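Local coordinates for protein 3-guanidinopropionase (Pseudomonas aeruginosa, PDB 3NIQ) that catalyses the manganese-dependent hydrolysis of 3-guanidinopropanoate to beta-alanine and urea, working as a homohexamer of the arginase family, at residues 269-282 / 302-316. Sequence-based numbering, arbitrary orientation.
Sequences VRGLRGLDLVGADV and MMFELLCLLAESAAR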
loop_
_atom_site.group_PDB
_atom_site.type_symbol
_atom_site.label_atom_id
_atom_site.label_comp_id
_atom_site.label_asym_id
_atom_site.label_seq_id
_atom_site.Cartn_x
_atom_site.Cartn_y
_atom_site.Cartn_z
ATOM N N VAL A 269 -26.994 -10.183 11.590
ATOM C CA VAL A 269 -27.593 -8.903 11.964
ATOM C C VAL A 269 -29.036 -8.773 11.432
ATOM O O VAL A 269 -29.945 -8.363 12.160
ATOM C CB VAL A 269 -26.688 -7.706 11.546
ATOM C CG1 VAL A 269 -27.434 -6.391 11.658
ATOM C CG2 VAL A 269 -25.469 -7.679 12.440
ATOM N N ARG A 270 -29.252 -9.143 10.179
ATOM C CA ARG A 270 -30.603 -9.121 9.604
ATOM C C ARG A 270 -31.619 -9.941 10.425
ATOM O O ARG A 270 -32.761 -9.538 10.580
ATOM C CB ARG A 270 -30.567 -9.619 8.155
ATOM C CG ARG A 270 -29.968 -8.578 7.190
ATOM C CD ARG A 270 -29.499 -9.228 5.889
ATOM N NE ARG A 270 -28.704 -8.302 5.094
ATOM C CZ ARG A 270 -28.211 -8.583 3.898
ATOM N NH1 ARG A 270 -28.463 -9.752 3.334
ATOM N NH2 ARG A 270 -27.488 -7.670 3.247
ATOM N N GLY A 271 -31.189 -11.084 10.942
ATOM C CA GLY A 271 -32.030 -11.953 11.776
ATOM C C GLY A 271 -32.363 -11.383 13.151
ATOM O O GLY A 271 -33.127 -11.993 13.922
ATOM N N LEU A 272 -31.821 -10.204 13.456
ATOM C CA LEU A 272 -32.146 -9.500 14.693
ATOM C C LEU A 272 -33.390 -8.616 14.550
ATOM O O LEU A 272 -33.793 -7.929 15.495
ATOM C CB LEU A 272 -30.956 -8.671 15.174
ATOM C CG LEU A 272 -29.706 -9.486 15.504
ATOM C CD1 LEU A 272 -28.577 -8.595 16.017
ATOM C CD2 LEU A 272 -30.004 -10.560 16.518
ATOM N N ARG A 273 -33.985 -8.624 13.357
ATOM C CA ARG A 273 -35.138 -7.793 13.085
ATOM C C ARG A 273 -36.292 -8.136 14.044
ATOM O O ARG A 273 -36.503 -9.309 14.387
ATOM C CB ARG A 273 -35.594 -8.000 11.645
ATOM C CG ARG A 273 -36.631 -6.989 11.199
ATOM C CD ARG A 273 -37.258 -7.417 9.892
ATOM N NE ARG A 273 -38.139 -6.371 9.387
ATOM C CZ ARG A 273 -38.634 -6.358 8.155
ATOM N NH1 ARG A 273 -38.334 -7.349 7.328
ATOM N NH2 ARG A 273 -39.426 -5.363 7.761
ATOM N N GLY A 274 -37.002 -7.110 14.503
ATOM C CA GLY A 274 -38.124 -7.319 15.433
ATOM C C GLY A 274 -37.801 -7.175 16.920
ATOM O O GLY A 274 -38.689 -6.927 17.730
ATOM N N LEU A 275 -36.533 -7.324 17.284
ATOM C CA LEU A 275 -36.140 -7.168 18.668
ATOM C C LEU A 275 -36.339 -5.730 19.125
ATOM O O LEU A 275 -36.426 -4.810 18.307
ATOM C CB LEU A 275 -34.666 -7.575 18.850
ATOM C CG LEU A 275 -34.386 -9.070 18.613
ATOM C CD1 LEU A 275 -32.911 -9.375 18.690
ATOM C CD2 LEU A 275 -35.130 -9.951 19.579
ATOM N N ASP A 276 -36.410 -5.537 20.435
ATOM C CA ASP A 276 -36.459 -4.190 20.974
ATOM C C ASP A 276 -35.040 -3.591 21.082
ATOM O O ASP A 276 -34.383 -3.666 22.130
ATOM C CB ASP A 276 -37.204 -4.147 22.313
ATOM C CG ASP A 276 -37.266 -2.738 22.891
ATOM O OD1 ASP A 276 -37.302 -1.785 22.095
ATOM O OD2 ASP A 276 -37.256 -2.583 24.131
ATOM N N LEU A 277 -34.587 -3.005 19.982
ATOM C CA LEU A 277 -33.210 -2.518 19.854
ATOM C C LEU A 277 -33.154 -1.067 20.264
ATOM O O LEU A 277 -33.844 -0.232 19.678
ATOM C CB LEU A 277 -32.704 -2.682 18.408
ATOM C CG LEU A 277 -32.475 -4.099 17.861
ATOM C CD1 LEU A 277 -31.833 -4.084 16.476
ATOM C CD2 LEU A 277 -31.610 -4.931 18.804
ATOM N N VAL A 278 -32.340 -0.768 21.271
ATOM C CA VAL A 278 -32.313 0.572 21.858
ATOM C C VAL A 278 -31.025 1.335 21.527
ATOM O O VAL A 278 -30.870 2.489 21.885
ATOM C CB VAL A 278 -32.501 0.531 23.387
ATOM C CG1 VAL A 278 -33.735 -0.301 23.737
ATOM C CG2 VAL A 278 -31.260 -0.016 24.080
ATOM N N GLY A 279 -30.124 0.680 20.813
ATOM C CA GLY A 279 -28.930 1.343 20.307
ATOM C C GLY A 279 -28.019 0.303 19.695
ATOM O O GLY A 279 -28.246 -0.895 19.849
ATOM N N ALA A 280 -26.989 0.761 18.990
ATOM C CA ALA A 280 -26.029 -0.163 18.421
ATOM C C ALA A 280 -24.756 0.580 18.121
ATOM O O ALA A 280 -24.761 1.806 18.033
ATOM C CB ALA A 280 -26.597 -0.829 17.147
ATOM N N ASP A 281 -23.653 -0.150 17.987
ATOM C CA ASP A 281 -22.421 0.472 17.557
ATOM C C ASP A 281 -21.584 -0.468 16.683
ATOM O O ASP A 281 -21.803 -1.689 16.676
ATOM C CB ASP A 281 -21.596 1.014 18.752
ATOM C CG ASP A 281 -21.210 -0.071 19.746
ATOM O OD1 ASP A 281 -20.841 -1.177 19.306
ATOM O OD2 ASP A 281 -21.250 0.193 20.975
ATOM N N VAL A 282 -20.635 0.135 15.959
ATOM C CA VAL A 282 -19.676 -0.577 15.120
ATOM C C VAL A 282 -18.315 -0.057 15.546
ATOM O O VAL A 282 -18.000 1.115 15.327
ATOM C CB VAL A 282 -19.889 -0.271 13.617
ATOM C CG1 VAL A 282 -18.859 -0.992 12.784
ATOM C CG2 VAL A 282 -21.306 -0.696 13.161
ATOM N N MET A 302 -22.310 -2.418 7.764
ATOM C CA MET A 302 -22.933 -2.929 8.994
ATOM C C MET A 302 -23.717 -1.809 9.711
ATOM O O MET A 302 -24.806 -2.039 10.243
ATOM C CB MET A 302 -21.878 -3.557 9.902
ATOM C CG MET A 302 -21.123 -4.726 9.250
ATOM S SD MET A 302 -22.236 -6.019 8.638
ATOM C CE MET A 302 -23.262 -6.331 10.079
ATOM N N MET A 303 -23.195 -0.592 9.659
ATOM C CA MET A 303 -23.898 0.555 10.219
ATOM C C MET A 303 -25.275 0.680 9.555
ATOM O O MET A 303 -26.300 0.809 10.240
ATOM C CB MET A 303 -23.090 1.833 9.973
ATOM C CG MET A 303 -23.678 3.081 10.665
ATOM S SD MET A 303 -22.670 4.539 10.430
ATOM C CE MET A 303 -23.301 5.574 11.758
ATOM N N PHE A 304 -25.294 0.629 8.222
ATOM C CA PHE A 304 -26.567 0.647 7.500
ATOM C C PHE A 304 -27.473 -0.537 7.865
ATOM O O PHE A 304 -28.679 -0.353 8.050
ATOM C CB PHE A 304 -26.348 0.694 5.989
ATOM C CG PHE A 304 -27.630 0.823 5.210
ATOM C CD1 PHE A 304 -28.296 2.039 5.142
ATOM C CD2 PHE A 304 -28.184 -0.273 4.565
ATOM C CE1 PHE A 304 -29.492 2.167 4.454
ATOM C CE2 PHE A 304 -29.403 -0.139 3.848
ATOM C CZ PHE A 304 -30.028 1.072 3.798
ATOM N N GLU A 305 -26.915 -1.749 7.947
ATOM C CA GLU A 305 -27.729 -2.921 8.303
ATOM C C GLU A 305 -28.421 -2.661 9.654
ATOM O O GLU A 305 -29.607 -2.927 9.813
ATOM C CB GLU A 305 -26.890 -4.196 8.422
ATOM C CG GLU A 305 -26.115 -4.608 7.172
ATOM C CD GLU A 305 -26.987 -5.317 6.160
ATOM O OE1 GLU A 305 -28.096 -5.772 6.531
ATOM O OE2 GLU A 305 -26.565 -5.407 4.989
ATOM N N LEU A 306 -27.653 -2.144 10.609
ATOM C CA LEU A 306 -28.141 -1.843 11.961
ATOM C C LEU A 306 -29.129 -0.681 11.985
ATOM O O LEU A 306 -30.093 -0.698 12.764
ATOM C CB LEU A 306 -26.970 -1.520 12.887
ATOM C CG LEU A 306 -26.073 -2.689 13.258
ATOM C CD1 LEU A 306 -24.775 -2.153 13.877
ATOM C CD2 LEU A 306 -26.775 -3.666 14.191
ATOM N N LEU A 307 -28.886 0.323 11.134
ATOM C CA LEU A 307 -29.767 1.478 11.034
ATOM C C LEU A 307 -31.182 1.037 10.664
ATOM O O LEU A 307 -32.164 1.529 11.210
ATOM C CB LEU A 307 -29.246 2.482 9.993
ATOM C CG LEU A 307 -30.202 3.584 9.518
ATOM C CD1 LEU A 307 -30.716 4.431 10.690
ATOM C CD2 LEU A 307 -29.527 4.493 8.491
ATOM N N CYS A 308 -31.276 0.115 9.724
ATOM C CA CYS A 308 -32.580 -0.338 9.267
ATOM C C CYS A 308 -33.371 -0.920 10.425
ATOM O O CYS A 308 -34.575 -0.695 10.533
ATOM C CB CYS A 308 -32.441 -1.347 8.128
ATOM S SG CYS A 308 -31.834 -0.567 6.594
ATOM N N LEU A 309 -32.695 -1.659 11.295
ATOM C CA LEU A 309 -33.368 -2.277 12.436
ATOM C C LEU A 309 -33.703 -1.279 13.527
ATOM O O LEU A 309 -34.777 -1.352 14.126
ATOM C CB LEU A 309 -32.541 -3.427 12.999
ATOM C CG LEU A 309 -32.130 -4.516 12.013
ATOM C CD1 LEU A 309 -31.436 -5.647 12.755
ATOM C CD2 LEU A 309 -33.350 -5.036 11.231
ATOM N N LEU A 310 -32.806 -0.333 13.777
ATOM C CA LEU A 310 -33.102 0.707 14.752
ATOM C C LEU A 310 -34.235 1.618 14.278
ATOM O O LEU A 310 -35.049 2.064 15.082
ATOM C CB LEU A 310 -31.869 1.563 15.048
ATOM C CG LEU A 310 -30.699 0.864 15.738
ATOM C CD1 LEU A 310 -29.461 1.764 15.661
ATOM C CD2 LEU A 310 -31.063 0.596 17.215
ATOM N N ALA A 311 -34.260 1.927 12.988
ATOM C CA ALA A 311 -35.372 2.693 12.430
ATOM C C ALA A 311 -36.708 2.033 12.790
ATOM O O ALA A 311 -37.629 2.720 13.229
ATOM C CB ALA A 311 -35.235 2.836 10.915
ATOM N N GLU A 312 -36.812 0.716 12.607
ATOM C CA GLU A 312 -38.049 -0.000 12.934
ATOM C C GLU A 312 -38.390 0.097 14.424
ATOM O O GLU A 312 -39.542 0.303 14.778
ATOM C CB GLU A 312 -37.995 -1.464 12.501
ATOM C CG GLU A 312 -38.084 -1.671 10.992
ATOM C CD GLU A 312 -38.546 -3.065 10.609
ATOM O OE1 GLU A 312 -39.329 -3.174 9.648
ATOM O OE2 GLU A 312 -38.106 -4.060 11.235
ATOM N N SER A 313 -37.391 -0.051 15.294
ATOM C CA SER A 313 -37.642 0.081 16.731
ATOM C C SER A 313 -38.093 1.491 17.068
ATOM O O SER A 313 -39.069 1.667 17.793
ATOM C CB SER A 313 -36.411 -0.299 17.571
ATOM O OG SER A 313 -36.183 -1.694 17.526
ATOM N N ALA A 314 -37.401 2.495 16.537
ATOM C CA ALA A 314 -37.784 3.883 16.783
ATOM C C ALA A 314 -39.193 4.179 16.250
ATOM O O ALA A 314 -39.918 5.016 16.812
ATOM C CB ALA A 314 -36.776 4.860 16.188
ATOM N N ALA A 315 -39.574 3.486 15.180
ATOM C CA ALA A 315 -40.872 3.708 14.542
ATOM C C ALA A 315 -41.976 3.153 15.438
ATOM O O ALA A 315 -43.008 3.798 15.618
ATOM C CB ALA A 315 -40.928 3.048 13.135
ATOM N N ARG A 316 -41.732 1.974 16.016
ATOM C CA ARG A 316 -42.710 1.332 16.892
ATOM C C ARG A 316 -42.895 2.110 18.191
ATOM O O ARG A 316 -44.021 2.300 18.637
ATOM C CB ARG A 316 -42.326 -0.113 17.201
ATOM C CG ARG A 316 -42.532 -1.106 16.048
ATOM C CD ARG A 316 -42.409 -2.564 16.554
ATOM N NE ARG A 316 -41.303 -2.693 17.508
ATOM C CZ ARG A 316 -40.062 -3.061 17.189
ATOM N NH1 ARG A 316 -39.757 -3.380 15.924
ATOM N NH2 ARG A 316 -39.120 -3.106 18.144
HETATM O O HOH W 1 -36.826 -4.595 13.670
#
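Leu309 and Leu306 carry the apolar centre, each dividing its two methyls between different neighbours. On Leu309, CD1 is pressed against Val269 O at 3.2 Å and meets Leu272 CB, while CD2 lies on the start of the Arg273 side chain and CB takes Leu277 CD1 at 3.6 Å. Leu306 spreads its methyls under the strand: CD1 reaches Val282 CG2 at 3.8 Å, and CD2 meets Val269 CG1. A branched residue suits position 269, because Val269 is a knob among Met302, Glu305, Leu306 and Leu309. Its CG1, anti to the backbone N (chi1 168°), enters between Glu305 and Leu306, leaving CG2 to meet Met302 CE. The small Ala280 lets the strand settle over Leu306 and Leu310.

Beside Leu277, Ser313 brings a compact hydroxyl to the backbone, and its OG accepts a hydrogen bond from Leu277 N at 3.2 Å. One turn later, Arg316 donates from NH2 to Leu275 O, from above the carbonyl plane.

Two side-on salt bridges form the polar edge, where a long, flat guanidinium offers NE and NH2 together to both carboxylate oxygens, fixing its rotation. Arg270 NE lies 3.0 Å from Glu305 OE1 in a nearly straight bond (170°), and its NH2 takes OE2; His72 and Gln266 also bind this carboxylate, and Arg270 NH1 reaches Glu212 of a neighbouring subunit. The extended Arg273 repeats the grip on Glu312, NE to OE2 and NH2 to OE1 (2.9 Å), the guanidinium and carboxylate planes 39° apart. A water joins Glu312 OE2 to Gly274 N, in a turn where positive phi suits glycine.

Helix segment 302-316 thus runs roughly antiparallel to strand segment 277-282 within the three-layer alpha/beta arginase fold. On the other side of the strand Asp281, held by Tyr236, Ser238 and Thr129, lies near the manganese ligand His126.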